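Local coordinates for uncharacterized protein DUF849 with a TIM barrel fold (Burkholderia xenovorans LB400, PDB 3E49), which probably cleaves beta-keto acids such as 3-keto-5-aminohexanoate, using a zinc ion bound at its TIM barrel, at residues Y180-A183 with H184-R188; I207-H210 with P211-A215; I241-A244 with S245-A248; G302-P306 with Q307-F311. One frame throughout, in Å; residues are numbered along the deposited sequence.

Contact 1 of 4, residues Y180-A183 with H184-R188; sequences YNLA and HFVDR
Val186 N donates to Leu182 O at 2.9 Å, and Asp187 N reaches Ala183 O at 2.8 Å. Backbone hydrogen bonds of this i to i+4 kind carry the turn. His184 N to Tyr180 O, 3.1 Å, belongs to the same ladder, while Phe185 N to Asn181 O is a weak bond of 3.3 Å. Asn181 O also draws a weak, bent bond from His184 N.

That carbonyl oxygen is further hemmed in by carbon: His184 CB lies 3.1 Å from Asn181 O, and CD2 of Phe185 approaches it obliquely. The ladder is a length of helix 176-187, the helix of a beta-alpha-beta crossover between the parallel strands 168-173 and 195-201 of the TIM barrel.

Apolar contact is looser, with Leu182 CD1 meeting Val186 CG2 at 4.2 Å as the two side chains run askew, both over strand 195-201. Flat groups meet on the other flank. With CG anti to the backbone N (chi1 173°), the His184 ring projects outward from the helix, where CD of Arg188 covers one of its faces and its own CD2 stands over the centre of the Phe185 ring. Phe185 packs beyond this on helix 152-163. The polar ends find partners beyond the turn: Asn181 ND2 binds Met114 O, and Tyr180 OH is hydrogen-bonded to Asp213 of the second subunit.

Contact 2 of 4, residues I207-H210 with P211-A215; sequences IGPH and PEDLA
His210 and Pro211 mark the point where the loop of residues 207-210 becomes helix 211-225. His210 still has extended backbone angles (psi 146°), and its carbonyl starts the helix by accepting from Leu214 N at 3.1 Å; Asp213 N adds a weak bond to the same oxygen.

Side chains close the end in both directions, as a capping box. His210, the N-cap residue, puts ND1 in line for Glu212 N at 3.0 Å, the donor lying only 11° out of the ring plane. This use of ND1 as acceptor implies that it carries no proton. Asp213 answers with OD2, which takes His210 N at 3.1 Å on its anti side, well out of the carboxylate plane. Pro211 CD presses on one face of the imidazole in a CH-pi contact, 3.6 Å from the centroid, while Glu212 CG runs beside CE1. Ile207 CD1 packs against Asp213 CB at 3.6 Å, the two side chains running past one another in opposite senses.

Asp213 OD2 also binds Tyr180 of the second subunit, and Glu212 forms a salt bridge with Arg219 of the third. Within the chain, Ile207 and Leu214 rest on Phe201 of strand 195-201, and Pro209 and Leu214 lean on Leu243 of helix 240-248.

Contact 3 of 4, residues I241-A244 with S245-A248; sequences IPLA and SIGA
Ile241 O is gripped twice by one residue, Ser245, which offers it both a backbone N-H and a side-chain hydroxyl. The amide, Ser245 N, comes in at 2.8 Å almost in line with the carbonyl; the hydroxyl, Ser245 OG, is also 2.8 Å from Ile241 O but stands above the carbonyl plane, 44° out of it. The two donors therefore use different approaches to a single oxygen. What brings the hydroxyl back to the preceding turn is its first torsion, OG lying beside the backbone N and opposite the carbonyl carbon (chi1 -68°). Ile241 CG2 sits 3.7 Å from Ser245 OG and adds an apolar neighbour.

Ordinary helical bonds follow: Ile246 N to Pro242 O, Gly247 N to Leu243 O at 3.1 Å, and Ala248 N to Ala244 O. Along the flank, Ile246 CG1 lies 3.3 Å from Pro242 O, and its CD1 comes within 4.3 Å of Leu243 CD2. These residues belong to helix 240-248, which links the parallel strands 229-235 and 253-256 of the barrel as a beta-alpha-beta unit. Ala244 and Ala248 pack on Val254 of the latter strand, and Ser245 lies against Ile280 and Val283 of helix 273-286.

Ser245 is buried in this largely apolar setting, and giving its hydroxyl proton to Ile241 O settles the donor within its own helix, so that this proton asks nothing of the apolar side chains around it.

Contact 4 of 4, residues G302-P306 with Q307-F311; sequences GLKGP and QNVNF
Asn308 ND2 donates to Lys304 O at 2.6 Å, the side chain bridging back over a type I beta turn that runs from Gly305 to Asn308. The turn is closed by its own backbone bond, Asn308 N to Gly305 O, 3.0 Å long. ND2 stands above the plane of the Lys304 carbonyl, 38° out of it. CG of Asn308 lies beside its backbone N (chi1 -66°), which turns the amide back toward the chain entering the turn.

The Lys304 side chain crosses that of Asn308 at a slant. Its CG lies between the backbone N and the carbonyl carbon (chi1 68°). This brings Lys304 CG to 3.9 Å from Asn308 CB, and the chain runs on extended from there. The ammonium group at its end is held by Asn165 O and Met106 O, which probably help to hold the side chain in this direction.

Farther out, the turn belongs to the C-terminal tail that leaves helix 294-301 through a Schellman motif at Gly302, where phi is positive. Glu108 takes the amide of Gly305, and Lys76 binds the terminal Phe311 through its O and by a cation-pi contact. Just past the turn, the CG2 methyl of Val309 lies 3.5 Å from Pro306 O.

Overall arrangement
From the N terminus the contacts follow in series; each is a local turn of continuous chain, so none nests within or crosses another. Contact 1 lies on helix 176-187, between strands 168-173 and 195-201. After the second of these strands, contact 2 turns the loop into helix 211-225, and contact 3 occupies the next helix, 240-248. Contacts 2 and 3 have centres about 11 Å apart and touch, Leu214 CD2 meeting Ile246 CG2 at 3.7 Å, which joins successive outer helices of the barrel; both also meet the third subunit. Contacts 1 and 2 share an interface with the second subunit. Contact 4, in the C-terminal tail, lies across the chain's centre from contact 2, their centres about 34 Å apart.

Contact 1 of 4, residues Y180-A183 with H184-R188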
ATOM      1  N   TYR A 180     -13.545  -4.799   9.121  1.00 21.99           N
ATOM      2  CA  TYR A 180     -14.654  -3.855   9.119  1.00 22.53           C
ATOM      3  C   TYR A 180     -15.868  -4.389   9.894  1.00 25.47           C
ATOM      4  O   TYR A 180     -16.557  -3.631  10.598  1.00 26.92           O
ATOM      5  CB  TYR A 180     -15.015  -3.486   7.713  1.00 23.98           C
ATOM      6  CG  TYR A 180     -14.137  -2.416   7.119  1.00 25.46           C
ATOM      7  CD1 TYR A 180     -14.303  -1.070   7.479  1.00 21.62           C
ATOM      8  CD2 TYR A 180     -13.205  -2.719   6.108  1.00 25.99           C
ATOM      9  CE1 TYR A 180     -13.528  -0.070   6.898  1.00 23.15           C
ATOM     10  CE2 TYR A 180     -12.443  -1.717   5.525  1.00 26.62           C
ATOM     11  CZ  TYR A 180     -12.629  -0.396   5.901  1.00 25.25           C
ATOM     12  OH  TYR A 180     -11.865   0.569   5.305  1.00 29.77           O
ATOM     13  N   ASN A 181     -16.105  -5.694   9.816  1.00 24.04           N
ATOM     14  CA  ASN A 181     -17.247  -6.267  10.543  1.00 24.16           C
ATOM     15  C   ASN A 181     -16.935  -6.138  12.045  1.00 23.86           C
ATOM     16  O   ASN A 181     -17.810  -5.746  12.805  1.00 24.62           O
ATOM     17  CB  ASN A 181     -17.501  -7.724  10.184  1.00 24.44           C
ATOM     18  CG  ASN A 181     -18.003  -7.915   8.798  1.00 23.11           C
ATOM     19  OD1 ASN A 181     -18.446  -6.993   8.153  1.00 24.09           O
ATOM     20  ND2 ASN A 181     -17.998  -9.160   8.351  1.00 24.54           N
ATOM     21  N   LEU A 182     -15.685  -6.383  12.459  1.00 24.66           N
ATOM     22  CA  LEU A 182     -15.315  -6.235  13.871  1.00 24.95           C
ATOM     23  C   LEU A 182     -15.485  -4.789  14.288  1.00 25.82           C
ATOM     24  O   LEU A 182     -15.978  -4.530  15.386  1.00 24.06           O
ATOM     25  CB  LEU A 182     -13.879  -6.698  14.151  1.00 26.24           C
ATOM     26  CG  LEU A 182     -13.288  -6.611  15.560  1.00 26.58           C
ATOM     27  CD1 LEU A 182     -14.115  -7.348  16.580  1.00 27.56           C
ATOM     28  CD2 LEU A 182     -11.836  -7.127  15.526  1.00 25.15           C
ATOM     29  N   ALA A 183     -15.074  -3.846  13.436  1.00 23.94           N
ATOM     30  CA  ALA A 183     -15.214  -2.398  13.753  1.00 25.85           C
ATOM     31  C   ALA A 183     -16.688  -2.033  14.033  1.00 24.90           C
ATOM     32  O   ALA A 183     -16.977  -1.240  14.904  1.00 25.07           O
ATOM     33  CB  ALA A 183     -14.636  -1.519  12.641  1.00 26.47           C
ATOM     34  N   HIS A 184     -17.599  -2.662  13.312  1.00 25.84           N
ATOM     35  CA  HIS A 184     -19.029  -2.472  13.480  1.00 26.27           C
ATOM     36  C   HIS A 184     -19.418  -2.816  14.903  1.00 27.34           C
ATOM     37  O   HIS A 184     -20.101  -2.032  15.566  1.00 28.68           O
ATOM     38  CB  HIS A 184     -19.784  -3.349  12.492  1.00 25.83           C
ATOM     39  CG  HIS A 184     -21.275  -3.375  12.673  1.00 22.42           C
ATOM     40  ND1 HIS A 184     -22.077  -2.297  12.389  1.00 25.40           N
ATOM     41  CD2 HIS A 184     -22.108  -4.381  13.023  1.00 26.10           C
ATOM     42  CE1 HIS A 184     -23.343  -2.629  12.586  1.00 24.23           C
ATOM     43  NE2 HIS A 184     -23.389  -3.891  12.970  1.00 24.04           N
ATOM     44  N   PHE A 185     -19.011  -3.995  15.355  1.00 27.72           N
ATOM     45  CA  PHE A 185     -19.314  -4.442  16.718  1.00 27.67           C
ATOM     46  C   PHE A 185     -18.586  -3.657  17.788  1.00 30.25           C
ATOM     47  O   PHE A 185     -19.114  -3.495  18.901  1.00 30.63           O
ATOM     48  CB  PHE A 185     -19.039  -5.929  16.868  1.00 27.32           C
ATOM     49  CG  PHE A 185     -20.003  -6.771  16.130  1.00 26.09           C
ATOM     50  CD1 PHE A 185     -21.295  -6.950  16.623  1.00 32.53           C
ATOM     51  CD2 PHE A 185     -19.668  -7.356  14.886  1.00 27.76           C
ATOM     52  CE1 PHE A 185     -22.217  -7.709  15.911  1.00 31.87           C
ATOM     53  CE2 PHE A 185     -20.574  -8.118  14.211  1.00 30.23           C
ATOM     54  CZ  PHE A 185     -21.853  -8.284  14.704  1.00 30.07           C
ATOM     55  N   VAL A 186     -17.371  -3.204  17.496  1.00 28.17           N
ATOM     56  CA  VAL A 186     -16.626  -2.393  18.445  1.00 28.80           C
ATOM     57  C   VAL A 186     -17.338  -1.046  18.603  1.00 30.16           C
ATOM     58  O   VAL A 186     -17.485  -0.550  19.704  1.00 31.33           O
ATOM     59  CB  VAL A 186     -15.146  -2.186  18.028  1.00 27.30           C
ATOM     60  CG1 VAL A 186     -14.504  -1.049  18.867  1.00 25.00           C
ATOM     61  CG2 VAL A 186     -14.371  -3.520  18.184  1.00 26.49           C
ATOM     62  N   ASP A 187     -17.802  -0.481  17.497  1.00 30.42           N
ATOM     63  CA  ASP A 187     -18.529   0.777  17.548  1.00 33.37           C
ATOM     64  C   ASP A 187     -19.817   0.646  18.330  1.00 35.77           C
ATOM     65  O   ASP A 187     -20.254   1.616  18.966  1.00 36.81           O
ATOM     66  CB  ASP A 187     -18.829   1.314  16.146  1.00 34.27           C
ATOM     67  CG  ASP A 187     -17.576   1.837  15.437  1.00 37.18           C
ATOM     68  OD1 ASP A 187     -16.505   1.925  16.086  1.00 42.03           O
ATOM     69  OD2 ASP A 187     -17.662   2.139  14.219  1.00 46.41           O
ATOM     70  N   ARG A 188     -20.423  -0.539  18.275  1.00 35.44           N
ATOM     71  CA  ARG A 188     -21.646  -0.817  19.022  1.00 36.19           C
ATOM     72  C   ARG A 188     -21.310  -1.199  20.458  1.00 35.44           C
ATOM     73  O   ARG A 188     -22.199  -1.540  21.220  1.00 38.19           O
ATOM     74  CB  ARG A 188     -22.481  -1.909  18.327  1.00 35.27           C
ATOM     75  CG  ARG A 188     -23.099  -1.459  17.012  1.00 36.70           C
ATOM     76  CD  ARG A 188     -23.697  -2.604  16.241  1.00 36.16           C
ATOM     77  NE  ARG A 188     -24.626  -3.379  17.060  1.00 36.15           N
ATOM     78  CZ  ARG A 188     -25.143  -4.558  16.724  1.00 39.14           C
ATOM     79  NH1 ARG A 188     -24.822  -5.149  15.567  1.00 32.40           N
ATOM     80  NH2 ARG A 188     -25.977  -5.161  17.564  1.00 37.12           N
TER

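Contact 2 of 4, residues I207-H210 with P211-A215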
ATOM      1  N   ILE A 207      -8.630 -14.166   2.139  1.00 23.71           N
ATOM      2  CA  ILE A 207      -7.565 -13.383   1.474  1.00 22.97           C
ATOM      3  C   ILE A 207      -6.342 -14.281   1.225  1.00 22.19           C
ATOM      4  O   ILE A 207      -6.136 -15.294   1.932  1.00 21.25           O
ATOM      5  CB  ILE A 207      -7.162 -12.166   2.345  1.00 23.13           C
ATOM      6  CG1 ILE A 207      -6.411 -11.137   1.509  1.00 27.36           C
ATOM      7  CG2 ILE A 207      -6.325 -12.630   3.474  1.00 22.10           C
ATOM      8  CD1 ILE A 207      -6.158  -9.858   2.288  1.00 23.70           C
ATOM      9  N   GLY A 208      -5.583 -14.008   0.154  1.00 22.07           N
ATOM     10  CA  GLY A 208      -4.412 -14.798  -0.140  1.00 22.92           C
ATOM     11  C   GLY A 208      -3.229 -14.507   0.768  1.00 23.30           C
ATOM     12  O   GLY A 208      -3.324 -13.709   1.712  1.00 22.27           O
ATOM     13  N   PRO A 209      -2.085 -15.107   0.448  1.00 23.26           N
ATOM     14  CA  PRO A 209      -0.898 -15.025   1.243  1.00 20.72           C
ATOM     15  C   PRO A 209       0.178 -14.053   0.794  1.00 20.19           C
ATOM     16  O   PRO A 209       1.362 -14.238   1.127  1.00 21.06           O
ATOM     17  CB  PRO A 209      -0.392 -16.449   1.146  1.00 20.46           C
ATOM     18  CG  PRO A 209      -0.652 -16.785  -0.342  1.00 24.89           C
ATOM     19  CD  PRO A 209      -1.861 -15.954  -0.736  1.00 23.07           C
ATOM     20  N   HIS A 210      -0.169 -13.040  -0.008  1.00 21.51           N
ATOM     21  CA  HIS A 210       0.866 -12.185  -0.522  1.00 20.79           C
ATOM     22  C   HIS A 210       1.307 -11.173   0.534  1.00 20.49           C
ATOM     23  O   HIS A 210       0.510 -10.783   1.387  1.00 20.21           O
ATOM     24  CB  HIS A 210       0.363 -11.525  -1.816  1.00 21.21           C
ATOM     25  CG  HIS A 210       1.427 -10.851  -2.586  1.00 21.64           C
ATOM     26  ND1 HIS A 210       1.899  -9.608  -2.259  1.00 23.25           N
ATOM     27  CD2 HIS A 210       2.071 -11.215  -3.726  1.00 25.84           C
ATOM     28  CE1 HIS A 210       2.831  -9.252  -3.121  1.00 21.93           C
ATOM     29  NE2 HIS A 210       2.962 -10.212  -4.021  1.00 23.85           N
ATOM     30  N   PRO A 211       2.603 -10.804   0.566  1.00 21.51           N
ATOM     31  CA  PRO A 211       3.019  -9.724   1.444  1.00 21.77           C
ATOM     32  C   PRO A 211       2.104  -8.488   1.450  1.00 21.35           C
ATOM     33  O   PRO A 211       1.883  -7.865   2.493  1.00 22.36           O
ATOM     34  CB  PRO A 211       4.385  -9.351   0.880  1.00 21.92           C
ATOM     35  CG  PRO A 211       4.921 -10.595   0.431  1.00 26.07           C
ATOM     36  CD  PRO A 211       3.755 -11.389  -0.127  1.00 21.93           C
ATOM     37  N   GLU A 212       1.626  -8.094   0.287  1.00 21.61           N
ATOM     38  CA  GLU A 212       0.679  -6.986   0.174  1.00 22.55           C
ATOM     39  C   GLU A 212      -0.630  -7.230   0.906  1.00 19.49           C
ATOM     40  O   GLU A 212      -1.227  -6.289   1.402  1.00 21.09           O
ATOM     41  CB  GLU A 212       0.311  -6.728  -1.306  1.00 22.31           C
ATOM     42  CG  GLU A 212       1.449  -6.247  -2.183  1.00 23.16           C
ATOM     43  CD  GLU A 212       1.803  -4.774  -2.053  1.00 25.10           C
ATOM     44  OE1 GLU A 212       1.306  -4.082  -1.133  1.00 22.87           O
ATOM     45  OE2 GLU A 212       2.564  -4.289  -2.928  1.00 24.36           O
ATOM     46  N   ASP A 213      -1.094  -8.479   0.915  1.00 19.21           N
ATOM     47  CA  ASP A 213      -2.327  -8.833   1.537  1.00 19.12           C
ATOM     48  C   ASP A 213      -2.113  -8.597   3.032  1.00 20.68           C
ATOM     49  O   ASP A 213      -2.940  -7.950   3.702  1.00 22.11           O
ATOM     50  CB  ASP A 213      -2.716 -10.308   1.257  1.00 20.69           C
ATOM     51  CG  ASP A 213      -3.089 -10.568  -0.169  1.00 21.62           C
ATOM     52  OD1 ASP A 213      -3.664  -9.662  -0.782  1.00 22.95           O
ATOM     53  OD2 ASP A 213      -2.893 -11.716  -0.612  1.00 21.80           O
ATOM     54  N   LEU A 214      -0.953  -9.030   3.512  1.00 22.95           N
ATOM     55  CA  LEU A 214      -0.597  -8.839   4.931  1.00 20.63           C
ATOM     56  C   LEU A 214      -0.473  -7.359   5.320  1.00 21.26           C
ATOM     57  O   LEU A 214      -1.015  -6.937   6.386  1.00 22.33           O
ATOM     58  CB  LEU A 214       0.660  -9.648   5.274  1.00 22.52           C
ATOM     59  CG  LEU A 214       1.230  -9.592   6.703  1.00 23.34           C
ATOM     60  CD1 LEU A 214       2.060 -10.855   6.998  1.00 21.10           C
ATOM     61  CD2 LEU A 214       2.040  -8.253   6.902  1.00 26.31           C
ATOM     62  N   ALA A 215       0.252  -6.570   4.530  1.00 19.42           N
ATOM     63  CA  ALA A 215       0.411  -5.111   4.794  1.00 20.23           C
ATOM     64  C   ALA A 215      -0.965  -4.445   4.831  1.00 21.72           C
ATOM     65  O   ALA A 215      -1.226  -3.561   5.623  1.00 21.42           O
ATOM     66  CB  ALA A 215       1.325  -4.417   3.729  1.00 18.46           C
TER

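Contact 3 of 4, residues I241-A244 with S245-A248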
ATOM      1  N   ILE A 241       5.320 -19.959   8.181  1.00 22.99           N
ATOM      2  CA  ILE A 241       6.502 -19.305   8.739  1.00 22.28           C
ATOM      3  C   ILE A 241       6.838 -17.972   8.066  1.00 21.15           C
ATOM      4  O   ILE A 241       7.110 -16.994   8.741  1.00 19.88           O
ATOM      5  CB  ILE A 241       7.753 -20.249   8.819  1.00 22.51           C
ATOM      6  CG1 ILE A 241       7.399 -21.531   9.564  1.00 23.85           C
ATOM      7  CG2 ILE A 241       8.963 -19.461   9.446  1.00 21.40           C
ATOM      8  CD1 ILE A 241       7.049 -21.325  11.112  1.00 20.88           C
ATOM      9  N   PRO A 242       6.848 -17.903   6.726  1.00 18.97           N
ATOM     10  CA  PRO A 242       7.142 -16.598   6.149  1.00 19.23           C
ATOM     11  C   PRO A 242       6.242 -15.457   6.584  1.00 18.64           C
ATOM     12  O   PRO A 242       6.708 -14.348   6.863  1.00 19.60           O
ATOM     13  CB  PRO A 242       6.952 -16.842   4.618  1.00 16.86           C
ATOM     14  CG  PRO A 242       7.227 -18.305   4.443  1.00 20.04           C
ATOM     15  CD  PRO A 242       6.688 -18.957   5.722  1.00 19.28           C
ATOM     16  N   LEU A 243       4.939 -15.681   6.609  1.00 18.42           N
ATOM     17  CA  LEU A 243       4.023 -14.610   6.996  1.00 19.64           C
ATOM     18  C   LEU A 243       4.159 -14.302   8.491  1.00 18.16           C
ATOM     19  O   LEU A 243       4.165 -13.155   8.886  1.00 18.58           O
ATOM     20  CB  LEU A 243       2.565 -14.949   6.578  1.00 19.39           C
ATOM     21  CG  LEU A 243       2.282 -14.961   5.038  1.00 22.19           C
ATOM     22  CD1 LEU A 243       0.788 -15.265   4.777  1.00 18.39           C
ATOM     23  CD2 LEU A 243       2.661 -13.588   4.426  1.00 24.55           C
ATOM     24  N   ALA A 244       4.322 -15.326   9.314  1.00 19.76           N
ATOM     25  CA  ALA A 244       4.505 -15.090  10.757  1.00 19.33           C
ATOM     26  C   ALA A 244       5.790 -14.265  10.975  1.00 18.58           C
ATOM     27  O   ALA A 244       5.855 -13.417  11.850  1.00 21.21           O
ATOM     28  CB  ALA A 244       4.655 -16.402  11.456  1.00 19.43           C
ATOM     29  N   SER A 245       6.808 -14.560  10.181  1.00 18.86           N
ATOM     30  CA  SER A 245       8.096 -13.869  10.240  1.00 18.28           C
ATOM     31  C   SER A 245       7.906 -12.383   9.896  1.00 20.77           C
ATOM     32  O   SER A 245       8.401 -11.483  10.594  1.00 21.32           O
ATOM     33  CB  SER A 245       9.076 -14.530   9.276  1.00 18.47           C
ATOM     34  OG  SER A 245       9.430 -15.824   9.711  1.00 21.64           O
ATOM     35  N   ILE A 246       7.200 -12.121   8.793  1.00 21.01           N
ATOM     36  CA  ILE A 246       6.922 -10.741   8.410  1.00 19.58           C
ATOM     37  C   ILE A 246       6.221  -9.972   9.565  1.00 22.82           C
ATOM     38  O   ILE A 246       6.592  -8.857   9.861  1.00 22.41           O
ATOM     39  CB  ILE A 246       6.165 -10.678   7.073  1.00 20.27           C
ATOM     40  CG1 ILE A 246       7.084 -11.197   5.991  1.00 21.32           C
ATOM     41  CG2 ILE A 246       5.632  -9.231   6.755  1.00 20.26           C
ATOM     42  CD1 ILE A 246       6.369 -11.341   4.614  1.00 18.93           C
ATOM     43  N   GLY A 247       5.211 -10.581  10.202  1.00 21.57           N
ATOM     44  CA  GLY A 247       4.511  -9.982  11.302  1.00 22.19           C
ATOM     45  C   GLY A 247       5.397  -9.823  12.506  1.00 19.76           C
ATOM     46  O   GLY A 247       5.429  -8.718  13.098  1.00 21.80           O
ATOM     47  N   ALA A 248       6.198 -10.844  12.830  1.00 19.10           N
ATOM     48  CA  ALA A 248       7.027 -10.827  14.074  1.00 21.01           C
ATOM     49  C   ALA A 248       8.060  -9.685  14.014  1.00 21.66           C
ATOM     50  O   ALA A 248       8.317  -8.971  15.017  1.00 21.27           O
ATOM     51  CB  ALA A 248       7.731 -12.185  14.276  1.00 21.89           C
TER

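Contact 4 of 4, residues G302-P306 with Q307-F311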
ATOM      1  N   GLY A 302      -5.816  -9.111  28.323  1.00 30.05           N
ATOM      2  CA  GLY A 302      -6.844  -8.795  29.333  1.00 30.10           C
ATOM      3  C   GLY A 302      -7.647 -10.026  29.735  1.00 29.93           C
ATOM      4  O   GLY A 302      -8.856  -9.944  29.889  1.00 29.93           O
ATOM      5  N   LEU A 303      -6.975 -11.163  29.909  1.00 30.23           N
ATOM      6  CA  LEU A 303      -7.657 -12.434  30.161  1.00 30.20           C
ATOM      7  C   LEU A 303      -8.038 -12.641  31.655  1.00 31.34           C
ATOM      8  O   LEU A 303      -7.408 -12.079  32.545  1.00 31.23           O
ATOM      9  CB  LEU A 303      -6.808 -13.584  29.633  1.00 29.54           C
ATOM     10  CG  LEU A 303      -6.581 -13.604  28.098  1.00 29.07           C
ATOM     11  CD1 LEU A 303      -5.871 -14.891  27.754  1.00 28.11           C
ATOM     12  CD2 LEU A 303      -7.886 -13.477  27.338  1.00 26.92           C
ATOM     13  N   LYS A 304      -9.072 -13.457  31.895  1.00 31.65           N
ATOM     14  CA  LYS A 304      -9.631 -13.636  33.255  1.00 32.59           C
ATOM     15  C   LYS A 304      -8.850 -14.516  34.249  1.00 34.99           C
ATOM     16  O   LYS A 304      -9.071 -14.430  35.465  1.00 36.81           O
ATOM     17  CB  LYS A 304     -11.078 -14.089  33.156  1.00 31.30           C
ATOM     18  CG  LYS A 304     -11.300 -15.479  32.594  1.00 32.73           C
ATOM     19  CD  LYS A 304     -12.790 -15.799  32.546  1.00 31.01           C
ATOM     20  CE  LYS A 304     -13.045 -17.077  31.794  1.00 31.15           C
ATOM     21  NZ  LYS A 304     -14.477 -17.566  31.880  1.00 30.86           N
ATOM     22  N   GLY A 305      -7.922 -15.337  33.770  1.00 35.08           N
ATOM     23  CA  GLY A 305      -7.129 -16.173  34.666  1.00 35.86           C
ATOM     24  C   GLY A 305      -7.449 -17.648  34.511  1.00 35.88           C
ATOM     25  O   GLY A 305      -8.616 -18.020  34.309  1.00 36.46           O
ATOM     26  N   PRO A 306      -6.414 -18.493  34.649  1.00 38.21           N
ATOM     27  CA  PRO A 306      -6.465 -19.933  34.400  1.00 39.97           C
ATOM     28  C   PRO A 306      -7.394 -20.705  35.294  1.00 42.79           C
ATOM     29  O   PRO A 306      -7.754 -21.836  34.969  1.00 44.11           O
ATOM     30  CB  PRO A 306      -5.021 -20.386  34.648  1.00 40.69           C
ATOM     31  CG  PRO A 306      -4.414 -19.340  35.487  1.00 41.23           C
ATOM     32  CD  PRO A 306      -5.087 -18.062  35.121  1.00 37.86           C
ATOM     33  N   GLN A 307      -7.740 -20.125  36.435  1.00 43.79           N
ATOM     34  CA  GLN A 307      -8.601 -20.795  37.372  1.00 44.83           C
ATOM     35  C   GLN A 307     -10.031 -20.354  37.194  1.00 43.27           C
ATOM     36  O   GLN A 307     -10.934 -21.041  37.636  1.00 44.10           O
ATOM     37  CB  GLN A 307      -8.102 -20.579  38.809  1.00 46.23           C
ATOM     38  CG  GLN A 307      -6.638 -21.037  39.030  1.00 51.29           C
ATOM     39  CD  GLN A 307      -6.376 -22.513  38.649  1.00 55.47           C
ATOM     40  OE1 GLN A 307      -7.260 -23.380  38.763  1.00 58.02           O
ATOM     41  NE2 GLN A 307      -5.148 -22.796  38.208  1.00 57.18           N
ATOM     42  N   ASN A 308     -10.254 -19.253  36.489  1.00 41.51           N
ATOM     43  CA  ASN A 308     -11.603 -18.777  36.209  1.00 39.04           C
ATOM     44  C   ASN A 308     -12.253 -19.431  34.988  1.00 38.25           C
ATOM     45  O   ASN A 308     -12.887 -18.773  34.171  1.00 36.73           O
ATOM     46  CB  ASN A 308     -11.567 -17.267  36.076  1.00 40.25           C
ATOM     47  CG  ASN A 308     -11.219 -16.598  37.384  1.00 44.71           C
ATOM     48  OD1 ASN A 308     -11.874 -16.843  38.383  1.00 52.05           O
ATOM     49  ND2 ASN A 308     -10.190 -15.767  37.390  1.00 46.06           N
ATOM     50  N   VAL A 309     -12.120 -20.744  34.889  1.00 36.57           N
ATOM     51  CA  VAL A 309     -12.716 -21.498  33.789  1.00 35.55           C
ATOM     52  C   VAL A 309     -13.517 -22.667  34.356  1.00 35.26           C
ATOM     53  O   VAL A 309     -13.290 -23.070  35.495  1.00 36.16           O
ATOM     54  CB  VAL A 309     -11.629 -21.994  32.803  1.00 34.72           C
ATOM     55  CG1 VAL A 309     -10.818 -20.788  32.229  1.00 29.92           C
ATOM     56  CG2 VAL A 309     -10.708 -22.984  33.474  1.00 33.31           C
ATOM     57  N   ASN A 310     -14.439 -23.204  33.570  1.00 34.13           N
ATOM     58  CA  ASN A 310     -15.269 -24.319  34.015  1.00 34.45           C
ATOM     59  C   ASN A 310     -14.716 -25.696  33.581  1.00 35.33           C
ATOM     60  O   ASN A 310     -15.363 -26.458  32.857  1.00 36.50           O
ATOM     61  CB  ASN A 310     -16.720 -24.119  33.557  1.00 33.47           C
ATOM     62  CG  ASN A 310     -17.679 -25.106  34.195  1.00 33.84           C
ATOM     63  OD1 ASN A 310     -17.448 -25.554  35.301  1.00 30.43           O
ATOM     64  ND2 ASN A 310     -18.738 -25.453  33.496  1.00 33.82           N
ATOM     65  N   PHE A 311     -13.500 -25.982  34.014  1.00 36.32           N
ATOM     66  CA  PHE A 311     -12.872 -27.290  33.816  1.00 37.42           C
ATOM     67  C   PHE A 311     -11.605 -27.271  34.640  1.00 39.36           C
ATOM     68  O   PHE A 311     -11.338 -26.274  35.330  1.00 39.41           O
ATOM     69  CB  PHE A 311     -12.557 -27.602  32.339  1.00 37.34           C
ATOM     70  CG  PHE A 311     -11.675 -26.581  31.671  1.00 35.11           C
ATOM     71  CD1 PHE A 311     -10.294 -26.702  31.715  1.00 33.66           C
ATOM     72  CD2 PHE A 311     -12.239 -25.492  31.014  1.00 31.79           C
ATOM     73  CE1 PHE A 311      -9.496 -25.748  31.127  1.00 31.71           C
ATOM     74  CE2 PHE A 311     -11.450 -24.541  30.437  1.00 31.87           C
ATOM     75  CZ  PHE A 311     -10.076 -24.657  30.495  1.00 33.98           C
ATOM     76  OXT PHE A 311     -10.811 -28.225  34.626  1.00 42.65           O
TER